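Side-chain contacts in armadillo repeat protein arm00016 (Synthetic construct, PDB 4D4E), which probably recognises extended peptides in a modular way, as a computationally designed armadillo repeat protein built as a solenoid of stacked helices: residues Leu14-Met17 with Val18-Asn22; Leu105-Ser109 with Glu110-Lys114; Asn211-Met214 with Lys215-Glu219. All blocks are in the same frame, centred on the assembly; numbering follows the deposited sequence.

Contact 1. Residues Leu14-Met17 with Val18-Asn22; sequences LPQM and VQQLN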
loop_
_atom_site.group_PDB
_atom_site.type_symbol
_atom_site.label_atom_id
_atom_site.label_comp_id
_atom_site.label_asym_id
_atom_site.label_seq_id
_atom_site.Cartn_x
_atom_site.Cartn_y
_atom_site.Cartn_z
ATOM N N LEU A 14 9.655 -26.185 7.236
ATOM C CA LEU A 14 8.640 -25.139 7.109
ATOM C C LEU A 14 7.253 -25.569 7.587
ATOM O O LEU A 14 6.545 -24.758 8.172
ATOM C CB LEU A 14 8.566 -24.646 5.674
ATOM C CG LEU A 14 9.463 -23.486 5.326
ATOM C CD1 LEU A 14 10.893 -23.745 5.781
ATOM C CD2 LEU A 14 9.374 -23.244 3.834
ATOM N N PRO A 15 6.858 -26.842 7.354
ATOM C CA PRO A 15 5.531 -27.250 7.903
ATOM C C PRO A 15 5.431 -27.134 9.420
ATOM O O PRO A 15 4.422 -26.675 9.957
ATOM C CB PRO A 15 5.399 -28.693 7.417
ATOM C CG PRO A 15 6.074 -28.649 6.070
ATOM C CD PRO A 15 7.311 -27.797 6.319
ATOM N N GLN A 16 6.483 -27.567 10.088
ATOM C CA GLN A 16 6.635 -27.422 11.500
ATOM C C GLN A 16 6.520 -25.946 11.919
ATOM O O GLN A 16 5.799 -25.580 12.885
ATOM C CB GLN A 16 8.005 -27.992 11.886
ATOM C CG GLN A 16 8.209 -28.202 13.365
ATOM C CD GLN A 16 6.915 -28.538 14.084
ATOM O OE1 GLN A 16 6.341 -27.699 14.784
ATOM N NE2 GLN A 16 6.445 -29.761 13.907
ATOM N N MET A 17 7.239 -25.089 11.226
ATOM C CA MET A 17 7.150 -23.680 11.576
ATOM C C MET A 17 5.728 -23.100 11.400
ATOM O O MET A 17 5.261 -22.304 12.244
ATOM C CB MET A 17 8.182 -22.927 10.803
ATOM C CG MET A 17 8.102 -21.425 10.846
ATOM S SD MET A 17 8.993 -20.845 9.384
ATOM C CE MET A 17 7.689 -20.991 8.160
ATOM N N VAL A 18 5.044 -23.480 10.315
ATOM C CA VAL A 18 3.667 -23.052 10.104
ATOM C C VAL A 18 2.719 -23.468 11.242
ATOM O O VAL A 18 1.872 -22.666 11.685
ATOM C CB VAL A 18 3.093 -23.593 8.762
ATOM C CG1 VAL A 18 1.542 -23.513 8.749
ATOM C CG2 VAL A 18 3.728 -22.848 7.588
ATOM N N GLN A 19 2.863 -24.706 11.708
ATOM C CA GLN A 19 2.113 -25.169 12.861
ATOM C C GLN A 19 2.309 -24.279 14.100
ATOM O O GLN A 19 1.347 -24.021 14.843
ATOM C CB GLN A 19 2.494 -26.597 13.209
ATOM C CG GLN A 19 1.339 -27.331 13.847
ATOM C CD GLN A 19 1.805 -28.582 14.558
ATOM O OE1 GLN A 19 2.935 -29.028 14.359
ATOM N NE2 GLN A 19 0.936 -29.164 15.386
ATOM N N GLN A 20 3.546 -23.816 14.313
ATOM C CA GLN A 20 3.869 -23.002 15.481
ATOM C C GLN A 20 3.208 -21.633 15.491
ATOM O O GLN A 20 3.069 -21.054 16.565
ATOM C CB GLN A 20 5.380 -22.869 15.661
ATOM C CG GLN A 20 6.022 -24.190 16.038
ATOM C CD GLN A 20 7.535 -24.161 15.911
ATOM O OE1 GLN A 20 8.117 -23.219 15.349
ATOM N NE2 GLN A 20 8.192 -25.188 16.453
ATOM N N LEU A 21 2.798 -21.121 14.322
ATOM C CA LEU A 21 1.965 -19.896 14.254
ATOM C C LEU A 21 0.637 -20.059 15.009
ATOM O O LEU A 21 0.009 -19.078 15.377
ATOM C CB LEU A 21 1.676 -19.500 12.781
ATOM C CG LEU A 21 2.894 -19.260 11.882
ATOM C CD1 LEU A 21 2.422 -18.784 10.532
ATOM C CD2 LEU A 21 3.890 -18.222 12.490
ATOM N N ASN A 22 0.204 -21.312 15.172
ATOM C CA ASN A 22 -1.076 -21.647 15.807
ATOM C C ASN A 22 -0.854 -22.094 17.266
ATOM O O ASN A 22 -1.794 -22.459 17.945
ATOM C CB ASN A 22 -1.839 -22.744 15.005
ATOM C CG ASN A 22 -1.805 -22.530 13.480
ATOM O OD1 ASN A 22 -2.635 -21.815 12.912
ATOM N ND2 ASN A 22 -0.862 -23.185 12.810
#
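Val18 packs against the preceding turn of helix 14-20 at Leu14. Its N donates to Leu14 O at 2.9 Å, while CG2, the branch beside the backbone N, rests 3.5 Å from the same Leu14 O, so one carbonyl is met by both an amide and a methyl. Met17 adds a loose apolar touch, its CE 4.4 Å from Val18 CG2. Met17 CG stands anti to the backbone N (chi1 170°), and a bend at chi3 turns the terminal methyl back toward the valine.

Gln16 is the third main contributor, on the exposed side. Its chain bends at chi2 and brings the amide back over the following turn, where Gln16 OE1 lies 3.5 Å from Gln20 NE2 and Gln19 OE1 faces Gln16 NE2 at 3.6 Å. The amide planes of Gln16 and Gln20 are turned 55° from each other, and at these lengths both approaches are loose polar contacts. The aliphatic part of Gln20 packs on the backbone, with CG 3.5 Å from Gln16 O. Gln20 N meanwhile donates to Gln16 O at 3.2 Å and makes a weak second bond to Met17 O, a bifurcated arrangement. An alanine at Gln20 would remove the amide beside Gln16 OE1 and is likely to leave Gln16 with only Gln19 beside it among these side chains, and a gap against Ala32 and Glu28.

In the fold, the apolar face looks into the N-terminal end of the helical stack. Met17 touches Leu36 of helix 26-40 and Leu50 of helix 44-52, and Leu21 also reaches Leu36. Val18 meets Ala55 in the loop and Pro58 of helix 56-61, while Gln20 lies along helix 26-40.

Contact 2. Residues Leu105-Ser109 with Glu110-Lys114; sequences LDDAS and EEVIK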
loop_
_atom_site.group_PDB
_atom_site.type_symbol
_atom_site.label_atom_id
_atom_site.label_comp_id
_atom_site.label_asym_id
_atom_site.label_seq_id
_atom_site.Cartn_x
_atom_site.Cartn_y
_atom_site.Cartn_z
ATOM N N LEU A 105 -6.183 -0.352 9.410
ATOM C CA LEU A 105 -5.892 1.009 9.103
ATOM C C LEU A 105 -6.367 1.966 10.202
ATOM O O LEU A 105 -5.913 3.116 10.244
ATOM C CB LEU A 105 -6.468 1.378 7.716
ATOM C CG LEU A 105 -5.630 1.190 6.446
ATOM C CD1 LEU A 105 -4.458 0.208 6.592
ATOM C CD2 LEU A 105 -6.500 0.892 5.228
ATOM N N ASP A 106 -7.300 1.545 11.046
ATOM C CA ASP A 106 -7.540 2.339 12.239
ATOM C C ASP A 106 -7.154 1.563 13.517
ATOM O O ASP A 106 -7.743 1.747 14.582
ATOM C CB ASP A 106 -8.930 3.043 12.256
ATOM C CG ASP A 106 -10.089 2.080 12.161
ATOM O OD1 ASP A 106 -9.895 0.902 12.536
ATOM O OD2 ASP A 106 -11.197 2.500 11.734
ATOM N N ASP A 107 -6.119 0.718 13.398
ATOM C CA ASP A 107 -5.571 0.043 14.578
ATOM C C ASP A 107 -5.101 1.094 15.591
ATOM O O ASP A 107 -4.734 2.226 15.198
ATOM C CB ASP A 107 -4.465 -0.942 14.212
ATOM C CG ASP A 107 -4.104 -1.837 15.368
ATOM O OD1 ASP A 107 -4.762 -2.865 15.531
ATOM O OD2 ASP A 107 -3.207 -1.492 16.150
ATOM N N ALA A 108 -5.181 0.781 16.896
ATOM C CA ALA A 108 -4.662 1.725 17.886
ATOM C C ALA A 108 -3.127 1.940 17.756
ATOM O O ALA A 108 -2.647 2.909 18.306
ATOM C CB ALA A 108 -5.038 1.330 19.324
ATOM N N SER A 109 -2.381 1.064 17.047
ATOM C CA SER A 109 -0.919 1.198 16.961
ATOM C C SER A 109 -0.457 1.760 15.624
ATOM O O SER A 109 -0.641 1.103 14.556
ATOM C CB SER A 109 -0.240 -0.157 17.239
ATOM O OG SER A 109 1.057 -0.242 16.660
ATOM N N GLU A 110 0.168 2.945 15.664
ATOM C CA GLU A 110 0.742 3.538 14.455
ATOM C C GLU A 110 1.721 2.671 13.699
ATOM O O GLU A 110 1.810 2.753 12.472
ATOM C CB GLU A 110 1.364 4.917 14.699
ATOM C CG GLU A 110 0.513 6.029 14.083
ATOM C CD GLU A 110 1.036 7.428 14.372
ATOM O OE1 GLU A 110 2.026 7.835 13.719
ATOM O OE2 GLU A 110 0.454 8.122 15.249
ATOM N N GLU A 111 2.477 1.858 14.426
ATOM C CA GLU A 111 3.382 0.912 13.814
ATOM C C GLU A 111 2.597 -0.189 13.052
ATOM O O GLU A 111 3.039 -0.635 11.972
ATOM C CB GLU A 111 4.246 0.332 14.942
ATOM C CG GLU A 111 5.646 -0.048 14.586
ATOM C CD GLU A 111 6.465 1.059 13.976
ATOM O OE1 GLU A 111 6.520 2.158 14.541
ATOM O OE2 GLU A 111 7.075 0.817 12.923
ATOM N N VAL A 112 1.430 -0.623 13.585
ATOM C CA VAL A 112 0.605 -1.625 12.878
ATOM C C VAL A 112 0.017 -1.022 11.582
ATOM O O VAL A 112 0.077 -1.661 10.515
ATOM C CB VAL A 112 -0.491 -2.306 13.769
ATOM C CG1 VAL A 112 -1.458 -3.107 12.905
ATOM C CG2 VAL A 112 0.088 -3.264 14.843
ATOM N N ILE A 113 -0.471 0.220 11.667
ATOM C CA ILE A 113 -1.057 0.936 10.525
ATOM C C ILE A 113 0.017 1.142 9.464
ATOM O O ILE A 113 -0.228 0.937 8.272
ATOM C CB ILE A 113 -1.646 2.289 10.982
ATOM C CG1 ILE A 113 -2.807 2.067 11.941
ATOM C CG2 ILE A 113 -2.041 3.153 9.777
ATOM C CD1 ILE A 113 -3.466 3.345 12.452
ATOM N N LYS A 114 1.226 1.535 9.887
ATOM C CA LYS A 114 2.307 1.744 8.941
ATOM C C LYS A 114 2.495 0.490 8.087
ATOM O O LYS A 114 2.519 0.552 6.845
ATOM C CB LYS A 114 3.615 2.092 9.672
ATOM C CG LYS A 114 4.789 2.198 8.714
ATOM C CD LYS A 114 6.065 1.581 9.283
ATOM C CE LYS A 114 6.844 2.570 10.119
ATOM N NZ LYS A 114 6.022 3.452 11.010
#
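Ile113 pushes its terminal methyl between two backbone carbonyls of the turn that precedes its helix: CD1 is 3.2 Å from Asp107 O and 3.3 Å from Leu105 O. This is tight packing for a carbon. CG1 stands beside the backbone N (chi1 -65°) and the chain runs on extended, which carries CD1 into that position. Val112 CG1 lies 3.8 Å from Asp107 CG, the two side chains crossing at an angle.

Ser109 holds the helix start with two different oxygens. Its carbonyl O accepts from Ile113 N at 3.0 Å, with a nearly straight N-H...O angle of 162°, while its side-chain OG accepts from Val112 N at 3.1 Å. Ahead of it, Asp107 OD2 receives Ser109 N at 2.8 Å on the anti side of the carboxylate, somewhat out of its plane. Glu68 brings a like charge near the same oxygen, which could raise the affinity of either carboxylate for a proton. Farther along, Lys114 NZ and Glu111 OE2 form a salt bridge of 3.4 Å.

An Asx turn at Asp107 thus leads directly into the serine N-cap of helix 110-124, a capped start following the loop after helix 98-103.

Contact 3. Residues Asn211-Met214 with Lys215-Glu219; sequences NNEM and KQKLE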
loop_
_atom_site.group_PDB
_atom_site.type_symbol
_atom_site.label_atom_id
_atom_site.label_comp_id
_atom_site.label_asym_id
_atom_site.label_seq_id
_atom_site.Cartn_x
_atom_site.Cartn_y
_atom_site.Cartn_z
ATOM N N ASN A 211 -9.175 10.722 -18.642
ATOM C CA ASN A 211 -10.037 11.596 -19.452
ATOM C C ASN A 211 -9.948 13.062 -19.033
ATOM O O ASN A 211 -9.055 13.437 -18.266
ATOM C CB ASN A 211 -11.488 11.057 -19.547
ATOM C CG ASN A 211 -12.303 11.294 -18.289
ATOM O OD1 ASN A 211 -12.170 12.326 -17.649
ATOM N ND2 ASN A 211 -13.186 10.348 -17.948
ATOM N N ASN A 212 -10.850 13.893 -19.557
ATOM C CA ASN A 212 -10.721 15.345 -19.437
ATOM C C ASN A 212 -11.537 15.884 -18.295
ATOM O O ASN A 212 -11.236 16.960 -17.726
ATOM C CB ASN A 212 -11.057 16.013 -20.760
ATOM C CG ASN A 212 -10.083 15.616 -21.846
ATOM O OD1 ASN A 212 -9.766 14.433 -22.008
ATOM N ND2 ASN A 212 -9.577 16.600 -22.568
ATOM N N GLU A 213 -12.566 15.115 -17.956
ATOM C CA GLU A 213 -13.141 15.159 -16.633
ATOM C C GLU A 213 -12.017 15.013 -15.605
ATOM O O GLU A 213 -11.963 15.747 -14.630
ATOM C CB GLU A 213 -14.119 13.993 -16.460
ATOM C CG GLU A 213 -14.975 14.079 -15.212
ATOM C CD GLU A 213 -15.876 15.293 -15.239
ATOM O OE1 GLU A 213 -16.910 15.251 -15.931
ATOM O OE2 GLU A 213 -15.537 16.292 -14.572
ATOM N N MET A 214 -11.128 14.053 -15.802
ATOM C CA MET A 214 -10.100 13.798 -14.757
ATOM C C MET A 214 -9.015 14.872 -14.748
ATOM O O MET A 214 -8.672 15.371 -13.689
ATOM C CB MET A 214 -9.545 12.391 -14.849
ATOM C CG MET A 214 -10.632 11.353 -14.592
ATOM S SD MET A 214 -9.895 9.861 -15.163
ATOM C CE MET A 214 -11.223 8.656 -14.834
ATOM N N LYS A 215 -8.566 15.283 -15.939
ATOM C CA LYS A 215 -7.665 16.422 -16.065
ATOM C C LYS A 215 -8.297 17.676 -15.435
ATOM O O LYS A 215 -7.608 18.456 -14.789
ATOM C CB LYS A 215 -7.286 16.693 -17.506
ATOM C CG LYS A 215 -6.507 15.614 -18.241
ATOM C CD LYS A 215 -6.353 16.058 -19.711
ATOM C CE LYS A 215 -5.329 15.243 -20.493
ATOM N NZ LYS A 215 -5.560 13.776 -20.396
ATOM N N GLN A 216 -9.606 17.861 -15.602
ATOM C CA GLN A 216 -10.282 19.071 -15.120
ATOM C C GLN A 216 -10.407 19.035 -13.627
ATOM O O GLN A 216 -10.225 20.046 -12.948
ATOM C CB GLN A 216 -11.653 19.228 -15.805
ATOM C CG GLN A 216 -12.692 20.079 -15.070
ATOM C CD GLN A 216 -14.127 19.733 -15.492
ATOM O OE1 GLN A 216 -14.533 20.001 -16.630
ATOM N NE2 GLN A 216 -14.895 19.122 -14.578
ATOM N N LYS A 217 -10.698 17.852 -13.106
ATOM C CA LYS A 217 -10.737 17.639 -11.645
ATOM C C LYS A 217 -9.365 17.984 -10.960
ATOM O O LYS A 217 -9.330 18.667 -9.872
ATOM C CB LYS A 217 -11.149 16.202 -11.332
ATOM C CG LYS A 217 -12.617 15.847 -11.591
ATOM C CD LYS A 217 -13.545 16.362 -10.500
ATOM C CE LYS A 217 -15.017 16.260 -10.922
ATOM N NZ LYS A 217 -15.769 15.251 -10.116
ATOM N N LEU A 218 -8.274 17.559 -11.613
ATOM C CA LEU A 218 -6.892 17.921 -11.136
ATOM C C LEU A 218 -6.602 19.457 -11.104
ATOM O O LEU A 218 -6.181 20.010 -10.046
ATOM C CB LEU A 218 -5.838 17.146 -11.927
ATOM C CG LEU A 218 -5.861 15.663 -11.538
ATOM C CD1 LEU A 218 -5.155 14.908 -12.626
ATOM C CD2 LEU A 218 -5.096 15.452 -10.228
ATOM N N GLU A 219 -6.921 20.148 -12.208
ATOM C CA GLU A 219 -6.805 21.625 -12.281
ATOM C C GLU A 219 -7.617 22.254 -11.181
ATOM O O GLU A 219 -7.143 23.137 -10.460
ATOM C CB GLU A 219 -7.270 22.158 -13.630
ATOM C CG GLU A 219 -6.429 21.622 -14.778
ATOM C CD GLU A 219 -6.949 21.990 -16.173
ATOM O OE1 GLU A 219 -8.001 22.675 -16.307
ATOM O OE2 GLU A 219 -6.285 21.565 -17.154
#
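Glu213 reaches forward over the next turn to Gln216 and Lys217. Its CG is anti to the backbone N (chi1 -169°) and the chain then bends at chi2, bringing OE2 to 2.9 Å from Gln216 NE2. The N-H points poorly for a hydrogen bond, and the carboxylate and amide planes stand 84° apart. Lys217 runs alongside Glu213, pointing the same way, with its CE 3.7 Å from Glu213 OE2. The charged ends, Glu213 OE2 and Lys217 NZ, stay 4.6 Å apart, beyond a salt bridge though probably still attractive.

Backbone bonds of the i to i+4 kind run beneath these side chains: Lys217 N donates to Glu213 O at 2.9 Å, and Leu218 N to Met214 O at 3.0 Å. The start of helix 212-221 fits a capping box formed by Asn211 and Met214. Asn211, the N-cap, accepts from Met214 N through its side-chain OD1, although the exact place of that oxygen is doubtful; in return Asn211 N makes a weak bond to Met214 SD.

Asn211 O serves the following turn, accepting from Lys215 N at 3.0 Å, and Lys215 CG lies 3.4 Å from this same Asn211 O. The lysine's ammonium turns back to hydrogen-bond with Ala208 O, at the end of helix 194-208. Farther out, Met214 packs on Ile173 and Ile177 of helix 170-178, and Leu218 is bordered by Ile204 and Ile207 of helix 194-208 and by Phe249.

In the fold
The three contacts follow one another along the chain, each on a helix of its own: contact 1 on helix 14-20, contact 2 at the entry to helix 110-124, contact 3 at the start of helix 212-221. Their centres are about 26 Å apart for contacts 1 and 2, about 33 Å for contacts 2 and 3, and about 51 Å for contacts 1 and 3, which lie on opposite sides of the chain's centre. None touches another. This spread, within the armadillo repeat region of an elongated all-helical chain, is consistent with a solenoid of stacked helices, as in armadillo repeat proteins, with each contact sampling a different part of the stack.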